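Local coordinates for protein cellulase (Bacteroides salanitronis, PDB 6WQY) that probably hydrolyses beta-1,4-glucan chains such as cellulose, as the catalytic domain of a broad-specificity endoglucanase of glycoside hydrolase family 5, at residues 343-348 and 355-360; 97-102 and 157-162; 289-294 and 336-341; 134-139 and 190-195. All blocks are in the same frame, centred on the assembly; numbering follows the deposited sequence. Where two conformers were deposited one is given.

Contact 1. Residues 343-348 and 355-360; sequences FYWDAG and QSWALF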
loop_
_atom_site.group_PDB
_atom_site.type_symbol
_atom_site.label_atom_id
_atom_site.label_comp_id
_atom_site.label_asym_id
_atom_site.label_seq_id
_atom_site.Cartn_x
_atom_site.Cartn_y
_atom_site.Cartn_z
ATOM N N PHE A 343 -5.059 -4.848 -0.756
ATOM C CA PHE A 343 -5.306 -3.697 -1.621
ATOM C C PHE A 343 -4.804 -4.024 -3.024
ATOM O O PHE A 343 -3.594 -4.149 -3.245
ATOM C CB PHE A 343 -4.594 -2.447 -1.094
ATOM C CG PHE A 343 -5.242 -1.836 0.132
ATOM C CD1 PHE A 343 -5.190 -2.480 1.366
ATOM C CD2 PHE A 343 -5.880 -0.620 0.047
ATOM C CE1 PHE A 343 -5.798 -1.913 2.487
ATOM C CE2 PHE A 343 -6.477 -0.044 1.159
ATOM C CZ PHE A 343 -6.430 -0.692 2.379
ATOM N N TYR A 344 -5.731 -4.153 -3.964
ATOM C CA TYR A 344 -5.404 -4.483 -5.347
ATOM C C TYR A 344 -4.682 -3.318 -6.021
ATOM O O TYR A 344 -5.067 -2.159 -5.857
ATOM C CB TYR A 344 -6.725 -4.818 -6.078
ATOM C CG TYR A 344 -6.529 -5.097 -7.548
ATOM C CD1 TYR A 344 -6.243 -6.376 -8.012
ATOM C CD2 TYR A 344 -6.559 -4.057 -8.477
ATOM C CE1 TYR A 344 -6.004 -6.607 -9.351
ATOM C CE2 TYR A 344 -6.306 -4.284 -9.809
ATOM C CZ TYR A 344 -6.031 -5.562 -10.238
ATOM O OH TYR A 344 -5.751 -5.820 -11.563
ATOM N N TRP A 345 -3.636 -3.626 -6.795
ATOM C CA TRP A 345 -2.857 -2.604 -7.495
ATOM C C TRP A 345 -3.478 -2.284 -8.853
ATOM O O TRP A 345 -3.400 -3.093 -9.784
ATOM C CB TRP A 345 -1.408 -3.069 -7.694
ATOM C CG TRP A 345 -0.598 -2.050 -8.446
ATOM C CD1 TRP A 345 -0.158 -2.140 -9.719
ATOM C CD2 TRP A 345 -0.213 -0.755 -7.980
ATOM N NE1 TRP A 345 0.492 -0.984 -10.086
ATOM C CE2 TRP A 345 0.470 -0.112 -9.029
ATOM C CE3 TRP A 345 -0.352 -0.083 -6.760
ATOM C CZ2 TRP A 345 0.993 1.175 -8.899
ATOM C CZ3 TRP A 345 0.153 1.194 -6.640
ATOM C CH2 TRP A 345 0.821 1.805 -7.699
ATOM N N ASP A 346 -4.046 -1.088 -8.987
ATOM C CA ASP A 346 -4.701 -0.662 -10.231
ATOM C C ASP A 346 -3.923 0.516 -10.824
ATOM O O ASP A 346 -4.122 1.679 -10.455
ATOM C CB ASP A 346 -6.171 -0.315 -9.994
ATOM C CG ASP A 346 -6.942 -0.109 -11.275
ATOM O OD1 ASP A 346 -6.409 0.557 -12.189
ATOM O OD2 ASP A 346 -8.091 -0.608 -11.366
ATOM N N ALA A 347 -3.051 0.219 -11.794
ATOM C CA ALA A 347 -2.250 1.241 -12.449
ATOM C C ALA A 347 -3.028 1.979 -13.526
ATOM O O ALA A 347 -2.485 2.886 -14.141
ATOM C CB ALA A 347 -0.995 0.605 -13.072
ATOM N N GLY A 348 -4.281 1.605 -13.785
ATOM C CA GLY A 348 -5.059 2.326 -14.777
ATOM C C GLY A 348 -4.485 2.141 -16.163
ATOM O O GLY A 348 -4.075 1.042 -16.563
ATOM N N GLN A 355 -0.038 -6.451 -19.986
ATOM C CA GLN A 355 0.375 -6.164 -18.617
ATOM C C GLN A 355 -0.547 -5.134 -17.986
ATOM O O GLN A 355 -0.091 -4.214 -17.292
ATOM C CB GLN A 355 1.828 -5.692 -18.561
ATOM C CG GLN A 355 2.842 -6.718 -19.039
ATOM C CD GLN A 355 4.270 -6.289 -18.753
ATOM O OE1 GLN A 355 4.880 -6.726 -17.776
ATOM N NE2 GLN A 355 4.806 -5.421 -19.602
ATOM N N SER A 356 -1.852 -5.254 -18.223
ATOM C CA SER A 356 -2.809 -4.275 -17.731
ATOM C C SER A 356 -3.372 -4.699 -16.380
ATOM O O SER A 356 -3.973 -5.776 -16.251
ATOM C CB SER A 356 -3.960 -4.058 -18.705
ATOM O OG SER A 356 -4.894 -3.153 -18.128
ATOM N N TRP A 357 -3.198 -3.828 -15.387
ATOM C CA TRP A 357 -3.771 -3.993 -14.066
ATOM C C TRP A 357 -5.132 -3.327 -13.938
ATOM O O TRP A 357 -5.781 -3.456 -12.902
ATOM C CB TRP A 357 -2.863 -3.332 -13.015
ATOM C CG TRP A 357 -1.441 -3.772 -12.991
ATOM C CD1 TRP A 357 -0.413 -3.267 -13.730
ATOM C CD2 TRP A 357 -0.865 -4.787 -12.153
ATOM N NE1 TRP A 357 0.756 -3.910 -13.417
ATOM C CE2 TRP A 357 0.512 -4.842 -12.448
ATOM C CE3 TRP A 357 -1.375 -5.647 -11.183
ATOM C CZ2 TRP A 357 1.378 -5.723 -11.823
ATOM C CZ3 TRP A 357 -0.500 -6.515 -10.551
ATOM C CH2 TRP A 357 0.856 -6.553 -10.882
ATOM N N ALA A 358 -5.580 -2.592 -14.956
ATOM C CA ALA A 358 -6.714 -1.695 -14.779
ATOM C C ALA A 358 -8.027 -2.450 -14.618
ATOM O O ALA A 358 -8.354 -3.336 -15.422
ATOM C CB ALA A 358 -6.825 -0.778 -16.001
ATOM N N LEU A 359 -8.802 -2.048 -13.627
ATOM C CA LEU A 359 -10.196 -2.450 -13.466
ATOM C C LEU A 359 -11.156 -1.318 -13.781
ATOM O O LEU A 359 -12.270 -1.582 -14.255
ATOM C CB LEU A 359 -10.456 -2.941 -12.041
ATOM C CG LEU A 359 -9.571 -4.089 -11.561
ATOM C CD1 LEU A 359 -9.906 -4.439 -10.105
ATOM C CD2 LEU A 359 -9.681 -5.314 -12.440
ATOM N N PHE A 360 -10.747 -0.070 -13.532
ATOM C CA PHE A 360 -11.568 1.096 -13.798
ATOM C C PHE A 360 -10.764 2.124 -14.583
ATOM O O PHE A 360 -9.547 2.267 -14.381
ATOM C CB PHE A 360 -11.982 1.818 -12.498
ATOM C CG PHE A 360 -12.775 0.975 -11.549
ATOM C CD1 PHE A 360 -12.133 0.164 -10.633
ATOM C CD2 PHE A 360 -14.151 1.000 -11.562
ATOM C CE1 PHE A 360 -12.853 -0.623 -9.756
ATOM C CE2 PHE A 360 -14.880 0.220 -10.681
ATOM C CZ PHE A 360 -14.224 -0.588 -9.775
HETATM O O HOH W 1 -2.469 -1.129 -15.743
HETATM O O HOH W 2 -4.066 -0.601 -18.821
#

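Contact 2. Residues 97-102 and 157-162; sequences YLNRVA and ANRFAD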
loop_
_atom_site.group_PDB
_atom_site.type_symbol
_atom_site.label_atom_id
_atom_site.label_comp_id
_atom_site.label_asym_id
_atom_site.label_seq_id
_atom_site.Cartn_x
_atom_site.Cartn_y
_atom_site.Cartn_z
ATOM N N TYR A 97 -0.240 21.462 -4.524
ATOM C CA TYR A 97 -0.135 20.006 -4.600
ATOM C C TYR A 97 -0.769 19.353 -3.380
ATOM O O TYR A 97 -1.478 18.346 -3.494
ATOM C CB TYR A 97 1.317 19.585 -4.769
ATOM C CG TYR A 97 1.438 18.117 -5.108
ATOM C CD1 TYR A 97 0.895 17.614 -6.287
ATOM C CD2 TYR A 97 2.067 17.222 -4.254
ATOM C CE1 TYR A 97 0.986 16.275 -6.612
ATOM C CE2 TYR A 97 2.171 15.877 -4.581
ATOM C CZ TYR A 97 1.636 15.410 -5.757
ATOM O OH TYR A 97 1.709 14.088 -6.138
ATOM N N LEU A 98 -0.508 19.897 -2.193
ATOM C CA LEU A 98 -1.152 19.382 -0.991
ATOM C C LEU A 98 -2.667 19.487 -1.094
ATOM O O LEU A 98 -3.391 18.578 -0.666
ATOM C CB LEU A 98 -0.594 20.125 0.218
ATOM C CG LEU A 98 -0.981 19.647 1.607
ATOM C CD1 LEU A 98 -0.697 18.168 1.800
ATOM C CD2 LEU A 98 -0.243 20.467 2.651
ATOM N N ASN A 99 -3.169 20.579 -1.679
ATOM C CA ASN A 99 -4.598 20.690 -1.911
ATOM C C ASN A 99 -5.101 19.575 -2.819
ATOM O O ASN A 99 -6.193 19.033 -2.596
ATOM C CB ASN A 99 -4.925 22.050 -2.517
ATOM C CG ASN A 99 -6.410 22.231 -2.711
ATOM O OD1 ASN A 99 -7.125 22.621 -1.784
ATOM N ND2 ASN A 99 -6.891 21.947 -3.907
ATOM N N ARG A 100 -4.350 19.235 -3.870
ATOM C CA ARG A 100 -4.778 18.153 -4.754
ATOM C C ARG A 100 -4.873 16.831 -3.993
ATOM O O ARG A 100 -5.821 16.057 -4.179
ATOM C CB ARG A 100 -3.833 18.013 -5.945
ATOM C CG ARG A 100 -4.157 16.847 -6.866
ATOM C CD ARG A 100 -5.568 16.941 -7.430
ATOM N NE ARG A 100 -5.889 15.816 -8.297
ATOM C CZ ARG A 100 -7.122 15.430 -8.584
ATOM N NH1 ARG A 100 -8.170 16.054 -8.066
ATOM N NH2 ARG A 100 -7.298 14.380 -9.375
ATOM N N VAL A 101 -3.886 16.542 -3.145
ATOM C CA VAL A 101 -3.971 15.337 -2.320
ATOM C C VAL A 101 -5.248 15.385 -1.481
ATOM O O VAL A 101 -5.978 14.385 -1.355
ATOM C CB VAL A 101 -2.705 15.195 -1.450
ATOM C CG1 VAL A 101 -2.826 14.007 -0.518
ATOM C CG2 VAL A 101 -1.469 15.049 -2.327
ATOM N N ALA A 102 -5.543 16.552 -0.896
ATOM C CA ALA A 102 -6.764 16.705 -0.112
ATOM C C ALA A 102 -8.022 16.529 -0.954
ATOM O O ALA A 102 -9.041 16.033 -0.439
ATOM C CB ALA A 102 -6.762 18.064 0.596
ATOM N N ALA A 157 0.149 15.918 8.241
ATOM C CA ALA A 157 -0.726 15.683 9.386
ATOM C C ALA A 157 -1.525 16.930 9.726
ATOM O O ALA A 157 -2.734 16.851 10.014
ATOM C CB ALA A 157 0.105 15.237 10.585
ATOM N N ASN A 158 -0.892 18.101 9.709
ATOM C CA ASN A 158 -1.616 19.325 10.038
ATOM C C ASN A 158 -2.709 19.606 9.011
ATOM O O ASN A 158 -3.788 20.092 9.354
ATOM C CB ASN A 158 -0.646 20.496 10.167
ATOM C CG ASN A 158 0.090 20.504 11.499
ATOM O OD1 ASN A 158 -0.385 19.975 12.495
ATOM N ND2 ASN A 158 1.259 21.135 11.515
ATOM N N ARG A 159 -2.445 19.318 7.739
ATOM C CA ARG A 159 -3.424 19.591 6.687
ATOM C C ARG A 159 -4.661 18.715 6.820
ATOM O O ARG A 159 -5.742 19.098 6.354
ATOM C CB ARG A 159 -2.780 19.388 5.313
ATOM C CG ARG A 159 -3.679 19.645 4.124
ATOM C CD ARG A 159 -4.138 21.097 4.085
ATOM N NE ARG A 159 -4.939 21.413 2.910
ATOM C CZ ARG A 159 -6.217 21.069 2.765
ATOM N NH1 ARG A 159 -6.838 20.404 3.725
ATOM N NH2 ARG A 159 -6.874 21.399 1.670
ATOM N N PHE A 160 -4.525 17.551 7.440
ATOM C CA PHE A 160 -5.610 16.587 7.604
ATOM C C PHE A 160 -6.021 16.432 9.063
ATOM O O PHE A 160 -6.666 15.441 9.426
ATOM C CB PHE A 160 -5.221 15.252 6.969
ATOM C CG PHE A 160 -5.090 15.342 5.483
ATOM C CD1 PHE A 160 -6.217 15.561 4.698
ATOM C CD2 PHE A 160 -3.859 15.256 4.865
ATOM C CE1 PHE A 160 -6.115 15.671 3.326
ATOM C CE2 PHE A 160 -3.750 15.373 3.495
ATOM C CZ PHE A 160 -4.870 15.587 2.724
ATOM N N ALA A 161 -5.692 17.417 9.901
ATOM C CA ALA A 161 -5.929 17.286 11.336
ATOM C C ALA A 161 -7.406 17.134 11.660
ATOM O O ALA A 161 -7.751 16.545 12.690
ATOM C CB ALA A 161 -5.361 18.500 12.067
ATOM N N ASP A 162 -8.283 17.668 10.816
ATOM C CA ASP A 162 -9.714 17.596 11.057
ATOM C C ASP A 162 -10.341 16.283 10.608
ATOM O O ASP A 162 -11.521 16.054 10.896
ATOM C CB ASP A 162 -10.411 18.759 10.339
ATOM C CG ASP A 162 -10.158 18.752 8.837
ATOM O OD1 ASP A 162 -9.050 18.358 8.417
ATOM O OD2 ASP A 162 -11.069 19.139 8.077
HETATM O O HOH W 3 -6.047 23.913 0.406
#

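Contact 3. Residues 289-294 and 336-341; sequences GQFAKM and KDYGMP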
loop_
_atom_site.group_PDB
_atom_site.type_symbol
_atom_site.label_atom_id
_atom_site.label_comp_id
_atom_site.label_asym_id
_atom_site.label_seq_id
_atom_site.Cartn_x
_atom_site.Cartn_y
_atom_site.Cartn_z
ATOM N N GLY A 289 1.948 -20.101 3.076
ATOM C CA GLY A 289 3.175 -20.108 3.848
ATOM C C GLY A 289 3.656 -18.717 4.205
ATOM O O GLY A 289 4.099 -18.460 5.331
ATOM N N GLN A 290 3.599 -17.796 3.246
ATOM C CA GLN A 290 4.022 -16.427 3.509
ATOM C C GLN A 290 3.047 -15.727 4.438
ATOM O O GLN A 290 3.464 -15.000 5.349
ATOM C CB GLN A 290 4.171 -15.671 2.193
ATOM C CG GLN A 290 5.301 -16.182 1.324
ATOM C CD GLN A 290 6.629 -16.126 2.047
ATOM O OE1 GLN A 290 7.063 -17.111 2.637
ATOM N NE2 GLN A 290 7.273 -14.968 2.009
ATOM N N PHE A 291 1.744 -15.897 4.211
ATOM C CA PHE A 291 0.788 -15.225 5.084
ATOM C C PHE A 291 0.835 -15.816 6.498
ATOM O O PHE A 291 0.582 -15.092 7.477
ATOM C CB PHE A 291 -0.626 -15.264 4.502
ATOM C CG PHE A 291 -0.817 -14.443 3.249
ATOM C CD1 PHE A 291 0.214 -13.750 2.648
ATOM C CD2 PHE A 291 -2.073 -14.372 2.672
ATOM C CE1 PHE A 291 -0.003 -13.018 1.484
ATOM C CE2 PHE A 291 -2.296 -13.653 1.513
ATOM C CZ PHE A 291 -1.267 -12.979 0.920
ATOM N N ALA A 292 1.178 -17.111 6.627
ATOM C CA ALA A 292 1.336 -17.716 7.947
ATOM C C ALA A 292 2.452 -17.044 8.732
ATOM O O ALA A 292 2.368 -16.938 9.966
ATOM C CB ALA A 292 1.599 -19.213 7.812
ATOM N N LYS A 293 3.512 -16.592 8.054
ATOM C CA LYS A 293 4.581 -15.882 8.761
ATOM C C LYS A 293 4.058 -14.580 9.339
ATOM O O LYS A 293 4.368 -14.224 10.485
ATOM C CB LYS A 293 5.754 -15.617 7.814
ATOM C CG LYS A 293 6.438 -16.867 7.302
ATOM C CD LYS A 293 7.501 -16.573 6.259
ATOM C CE LYS A 293 8.147 -17.843 5.754
ATOM N NZ LYS A 293 9.038 -17.600 4.580
ATOM N N MET A 294 3.258 -13.853 8.558
ATOM C CA MET A 294 2.676 -12.610 9.047
ATOM C C MET A 294 1.726 -12.867 10.210
ATOM O O MET A 294 1.688 -12.093 11.179
ATOM C CB MET A 294 1.918 -11.905 7.919
ATOM C CG MET A 294 2.814 -11.351 6.825
ATOM S SD MET A 294 3.981 -10.063 7.388
ATOM C CE MET A 294 2.831 -8.745 7.770
ATOM N N LYS A 336 -7.878 -12.795 4.006
ATOM C CA LYS A 336 -8.912 -12.792 5.037
ATOM C C LYS A 336 -8.598 -13.813 6.124
ATOM O O LYS A 336 -8.688 -13.516 7.325
ATOM C CB LYS A 336 -10.269 -13.076 4.393
ATOM C CG LYS A 336 -11.429 -13.165 5.364
ATOM C CD LYS A 336 -11.676 -11.858 6.074
ATOM C CE LYS A 336 -12.949 -11.909 6.904
ATOM N NZ LYS A 336 -13.090 -10.672 7.711
ATOM N N ASP A 337 -8.247 -15.036 5.721
ATOM C CA ASP A 337 -8.000 -16.100 6.690
ATOM C C ASP A 337 -6.812 -15.809 7.599
ATOM O O ASP A 337 -6.763 -16.316 8.730
ATOM C CB ASP A 337 -7.756 -17.420 5.965
ATOM C CG ASP A 337 -9.004 -17.991 5.323
ATOM O OD1 ASP A 337 -10.126 -17.568 5.672
ATOM O OD2 ASP A 337 -8.848 -18.893 4.471
ATOM N N TYR A 338 -5.823 -15.057 7.120
ATOM C CA TYR A 338 -4.593 -14.797 7.863
ATOM C C TYR A 338 -4.554 -13.393 8.451
ATOM O O TYR A 338 -3.503 -12.968 8.954
ATOM C CB TYR A 338 -3.364 -15.077 6.994
ATOM C CG TYR A 338 -3.124 -16.554 6.788
ATOM C CD1 TYR A 338 -2.351 -17.279 7.678
ATOM C CD2 TYR A 338 -3.701 -17.242 5.715
ATOM C CE1 TYR A 338 -2.140 -18.643 7.509
ATOM C CE2 TYR A 338 -3.492 -18.598 5.539
ATOM C CZ TYR A 338 -2.711 -19.295 6.438
ATOM O OH TYR A 338 -2.509 -20.649 6.254
ATOM N N GLY A 339 -5.652 -12.642 8.372
ATOM C CA GLY A 339 -5.804 -11.434 9.164
ATOM C C GLY A 339 -5.394 -10.125 8.540
ATOM O O GLY A 339 -5.222 -9.144 9.272
ATOM N N MET A 340 -5.264 -10.048 7.214
ATOM C CA MET A 340 -4.742 -8.850 6.558
ATOM C C MET A 340 -5.676 -8.366 5.455
ATOM O O MET A 340 -6.077 -9.167 4.597
ATOM C CB MET A 340 -3.374 -9.166 5.939
ATOM C CG MET A 340 -2.312 -9.495 6.971
ATOM S SD MET A 340 -0.754 -10.014 6.225
ATOM C CE MET A 340 -1.161 -11.714 5.805
ATOM N N PRO A 341 -6.042 -7.087 5.425
ATOM C CA PRO A 341 -6.815 -6.572 4.282
ATOM C C PRO A 341 -5.922 -6.422 3.065
ATOM O O PRO A 341 -4.828 -5.866 3.170
ATOM C CB PRO A 341 -7.306 -5.201 4.762
ATOM C CG PRO A 341 -6.382 -4.808 5.860
ATOM C CD PRO A 341 -5.870 -6.075 6.492
#

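Contact 4. Residues 134-139 and 190-195; sequences DAATDE and GRQYAV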
loop_
_atom_site.group_PDB
_atom_site.type_symbol
_atom_site.label_atom_id
_atom_site.label_comp_id
_atom_site.label_asym_id
_atom_site.label_seq_id
_atom_site.Cartn_x
_atom_site.Cartn_y
_atom_site.Cartn_z
ATOM N N ASP A 134 22.791 5.569 1.695
ATOM C CA ASP A 134 23.729 6.525 2.269
ATOM C C ASP A 134 23.366 6.904 3.694
ATOM O O ASP A 134 24.261 7.216 4.481
ATOM C CB ASP A 134 23.825 7.755 1.373
ATOM C CG ASP A 134 24.370 7.425 -0.002
ATOM O OD1 ASP A 134 25.443 6.787 -0.084
ATOM O OD2 ASP A 134 23.706 7.787 -1.000
ATOM N N ALA A 135 22.087 6.868 4.061
ATOM C CA ALA A 135 21.736 7.144 5.446
ATOM C C ALA A 135 22.358 6.123 6.378
ATOM O O ALA A 135 22.716 6.456 7.517
ATOM C CB ALA A 135 20.223 7.127 5.631
ATOM N N ALA A 136 22.534 4.884 5.921
ATOM C CA ALA A 136 23.096 3.842 6.761
ATOM C C ALA A 136 24.607 3.951 6.902
ATOM O O ALA A 136 25.174 3.287 7.774
ATOM C CB ALA A 136 22.731 2.463 6.191
ATOM N N THR A 137 25.288 4.744 6.065
ATOM C CA THR A 137 26.722 4.931 6.185
ATOM C C THR A 137 27.119 6.336 6.617
ATOM O O THR A 137 28.262 6.534 7.000
ATOM C CB THR A 137 27.454 4.580 4.879
ATOM O OG1 THR A 137 27.010 5.437 3.828
ATOM C CG2 THR A 137 27.241 3.130 4.480
ATOM N N ASP A 138 26.232 7.309 6.574
ATOM C CA ASP A 138 26.587 8.706 6.815
ATOM C C ASP A 138 25.533 9.316 7.725
ATOM O O ASP A 138 24.402 9.553 7.306
ATOM C CB ASP A 138 26.679 9.463 5.488
ATOM C CG ASP A 138 27.191 10.877 5.647
ATOM O OD1 ASP A 138 27.128 11.420 6.762
ATOM O OD2 ASP A 138 27.674 11.443 4.643
ATOM N N GLU A 139 25.919 9.602 8.964
ATOM C CA GLU A 139 24.986 10.158 9.936
ATOM C C GLU A 139 24.410 11.496 9.486
ATOM O O GLU A 139 23.281 11.834 9.858
ATOM C CB GLU A 139 25.677 10.322 11.290
ATOM C CG GLU A 139 26.832 11.300 11.282
ATOM C CD GLU A 139 27.625 11.260 12.575
ATOM O OE1 GLU A 139 27.216 10.535 13.509
ATOM O OE2 GLU A 139 28.642 11.958 12.654
ATOM N N GLY A 190 22.966 -5.405 9.727
ATOM C CA GLY A 190 21.649 -4.966 10.134
ATOM C C GLY A 190 21.447 -3.473 10.128
ATOM O O GLY A 190 20.365 -3.020 10.519
ATOM N N ARG A 191 22.420 -2.678 9.680
ATOM C CA ARG A 191 22.294 -1.229 9.812
ATOM C C ARG A 191 21.133 -0.683 8.989
ATOM O O ARG A 191 20.351 0.136 9.483
ATOM C CB ARG A 191 23.595 -0.530 9.439
ATOM C CG ARG A 191 23.549 0.969 9.633
ATOM C CD ARG A 191 23.203 1.380 11.059
ATOM N NE ARG A 191 23.136 2.829 11.190
ATOM C CZ ARG A 191 22.335 3.465 12.028
ATOM N NH1 ARG A 191 21.516 2.795 12.839
ATOM N NH2 ARG A 191 22.329 4.796 12.046
ATOM N N GLN A 192 21.027 -1.070 7.720
ATOM C CA GLN A 192 19.919 -0.557 6.930
ATOM C C GLN A 192 18.578 -0.913 7.570
ATOM O O GLN A 192 17.663 -0.076 7.593
ATOM C CB GLN A 192 19.971 -1.068 5.499
ATOM C CG GLN A 192 21.041 -0.422 4.651
ATOM C CD GLN A 192 20.986 -0.922 3.221
ATOM O OE1 GLN A 192 19.947 -1.451 2.790
ATOM N NE2 GLN A 192 22.050 -0.782 2.477
ATOM N N TYR A 193 18.413 -2.146 8.078
ATOM C CA TYR A 193 17.144 -2.479 8.720
ATOM C C TYR A 193 16.886 -1.571 9.915
ATOM O O TYR A 193 15.741 -1.136 10.154
ATOM C CB TYR A 193 17.118 -3.937 9.180
ATOM C CG TYR A 193 17.297 -4.951 8.076
ATOM C CD1 TYR A 193 16.663 -4.820 6.861
ATOM C CD2 TYR A 193 18.133 -6.045 8.252
ATOM C CE1 TYR A 193 16.853 -5.745 5.850
ATOM C CE2 TYR A 193 18.333 -6.978 7.258
ATOM C CZ TYR A 193 17.683 -6.825 6.047
ATOM O OH TYR A 193 17.857 -7.709 5.009
ATOM N N ALA A 194 17.934 -1.280 10.683
ATOM C CA ALA A 194 17.790 -0.429 11.852
ATOM C C ALA A 194 17.424 0.991 11.449
ATOM O O ALA A 194 16.594 1.631 12.100
ATOM C CB ALA A 194 19.078 -0.432 12.675
ATOM N N VAL A 195 18.039 1.506 10.385
ATOM C CA VAL A 195 17.717 2.853 9.924
ATOM C C VAL A 195 16.256 2.957 9.511
ATOM O O VAL A 195 15.575 3.926 9.869
ATOM C CB VAL A 195 18.672 3.271 8.793
ATOM C CG1 VAL A 195 18.194 4.554 8.138
ATOM C CG2 VAL A 195 20.082 3.437 9.330
HETATM O O HOH W 4 23.839 6.014 9.974
#

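Contact 1. Residues 343-348 and 355-360
W345 drives the edge of its indole into the face of W357, an edge-to-face pair with the ring planes at 83° and CD1 of W345 3.7 Å from CD2 of W357. Beside it, A347 CB touches the five-membered ring of W357 at CD1. Y344 reaches back with its hydroxyl: Y344 OH donates to the carbonyl W357 O at 2.7 Å, while L359 lays CD1 over one face of the tyrosine ring, 3.9 Å from its centroid. D346 has CG anti to the backbone nitrogen (chi1 -170°), which brings OD2 to the other segment. There it accepts from L359 N at 2.8 Å, from above the carboxylate plane, and more weakly from F360 N; OD1 holds its own segment, accepting from G348 N in an Asx turn. W35 and H362 also bond this buried carboxylate. Replacing D346 with an alanine would probably leave L359 N and G348 N without their acceptor and let the returning chain shift. Near G348, one water bridges G348 O to W357 N and another joins G348 O to S356 OG. Strand 342-346 is the eighth of a TIM barrel, and the contact folds the following loop back against its C-terminal end, where family 5 enzymes place their active site.

Contact 2. Residues 97-102 and 157-162
L98 meets the aliphatic part of R159, the two side chains sliding past each other in opposite directions, with L98 CG 3.7 Å from R159 CG. With its CG anti to the backbone nitrogen (chi1 -172°), L98 brings both methyls to this side, CD2 against R159 CB and CG and CD1 obliquely near F160 CE2. One residue on, N99 faces the guanidinium edge, but N99 OD1 and R159 NH2 stand 3.7 Å apart, and a water closes the gap: it donates to OD1 at 2.8 Å and accepts from NH2 at 2.9 Å. V101 adds one methyl, CG1, 4.1 Å from F160 CZ, its side chain crossing that of F160 at about a right angle. A102 points toward the partner segment and is wedged between its two large side chains. Its CB sits under one face of the guanidinium, 3.5 Å from R159 NH2, and its CA lies at the edge of the phenyl ring, 3.6 Å from F160 CZ. An alanine in place of R159 would probably uncover L98 and A102 and leave the bridging water without the N-H donor it accepts from. F160, the first residue to leave helical geometry after helix 139-159, turns inward onto L167 and F169 of strand 167-170. Helix 95-110 thus packs on the C-terminal end of helix 139-159 and the residue after it, with F160 reaching the barrel strand, a neighbour-to-neighbour contact in the outer helical layer of a TIM barrel.

Contact 3. Residues 289-294 and 336-341
M340 and F291 form the closely surrounded inner half of the contact, with M294 beside them. The methyl M340 CE lies obliquely off the phenyl ring, 3.8 Å from F291 CG and 4.2 Å from the ring centroid, a CH-pi contact away from the ring centre. The sulfur of the same side chain rests on M294, with SD 3.7 Å from M294 CB, and the two methionines cross at about a right angle. M340 runs extended as far as SD and then bends at its last torsion (chi3 -79°), which turns CE into the notch between F291 and M294. I307 of strand 305-310 meets both F291 and M340, and I228 of helix 228-234 meets both F291 and M294, so this half is sealed into the core. Toward solvent the packing is looser in its surroundings, though the atoms come as close. Y338, partly exposed like A292, rests on F291 CB and on the backbone at A292: its CG is 3.6 Å from F291 CB, and its CE1 is 3.6 Å from A292 CA. A Schellman motif with G339 at its positive-phi position ends helix 318-337 here and turns the chain from Y338 to the buried M340. The side-chain contacts are apolar, without a direct hydrogen bond between the segments: methyl, thioether and ring join helix 284-299 to the turn that ends helix 318-337, so their fit depends on shape.

Contact 4. Residues 134-139 and 190-195
A136 is the main point of touch, its methyl set against the first turn of the second helix. A136 CB lies 3.7 Å from Q192 CG and 3.8 Å from R191 CG, while its carbonyl oxygen A136 O comes within 3.4 Å of R191 CG, a van der Waals contact. V195, one turn further on, continues the apolar patch with both methyls: CG2 is 4.0 Å from A136 CA, and CG1 is 4.1 Å from A135 CB. R191 bends over this patch. Its chain folds at the second torsion (chi2 57°), carrying the guanidinium back over V195 CG2, which sits beneath the centre of the flat group. In the guanidinium plane a water accepts from R191 NH2 at 2.8 Å and donates to A135 O at 2.7 Å, so a polar bridge flanks the methyl packing; the charge itself pairs with E198. Q192 contributes its CG here and sends its amide elsewhere, to Y224 and D177. The contact sets A135 and A136 against the first turn of helix 191-209, which starts after the N-cap residue G190, with N142 of helix 139-159 also touching A135, R191 and V195.

In the fold
All four contacts belong to one eight-stranded TIM barrel. Along the chain, contacts 2 and 4 interlock, since 97-102, 134-139, 157-162 and 190-195 alternate; helices 132-135 and 139-159 follow each other and bring one segment to each. Contact 3 comes next and contact 1 closes the series, with 336-341 leading directly into 343-348 through the turn between helix 318-337 and strand 342-346. Contacts 2 and 3 lie in the helical layer, their centres 32 Å apart on opposite sides of the chain's centre, as are contacts 1 and 4 at 34 Å. Contact 1 packs the loop after strand 342-346 against that strand; contact 4 sets the region of short helix 132-135 against helix 191-209.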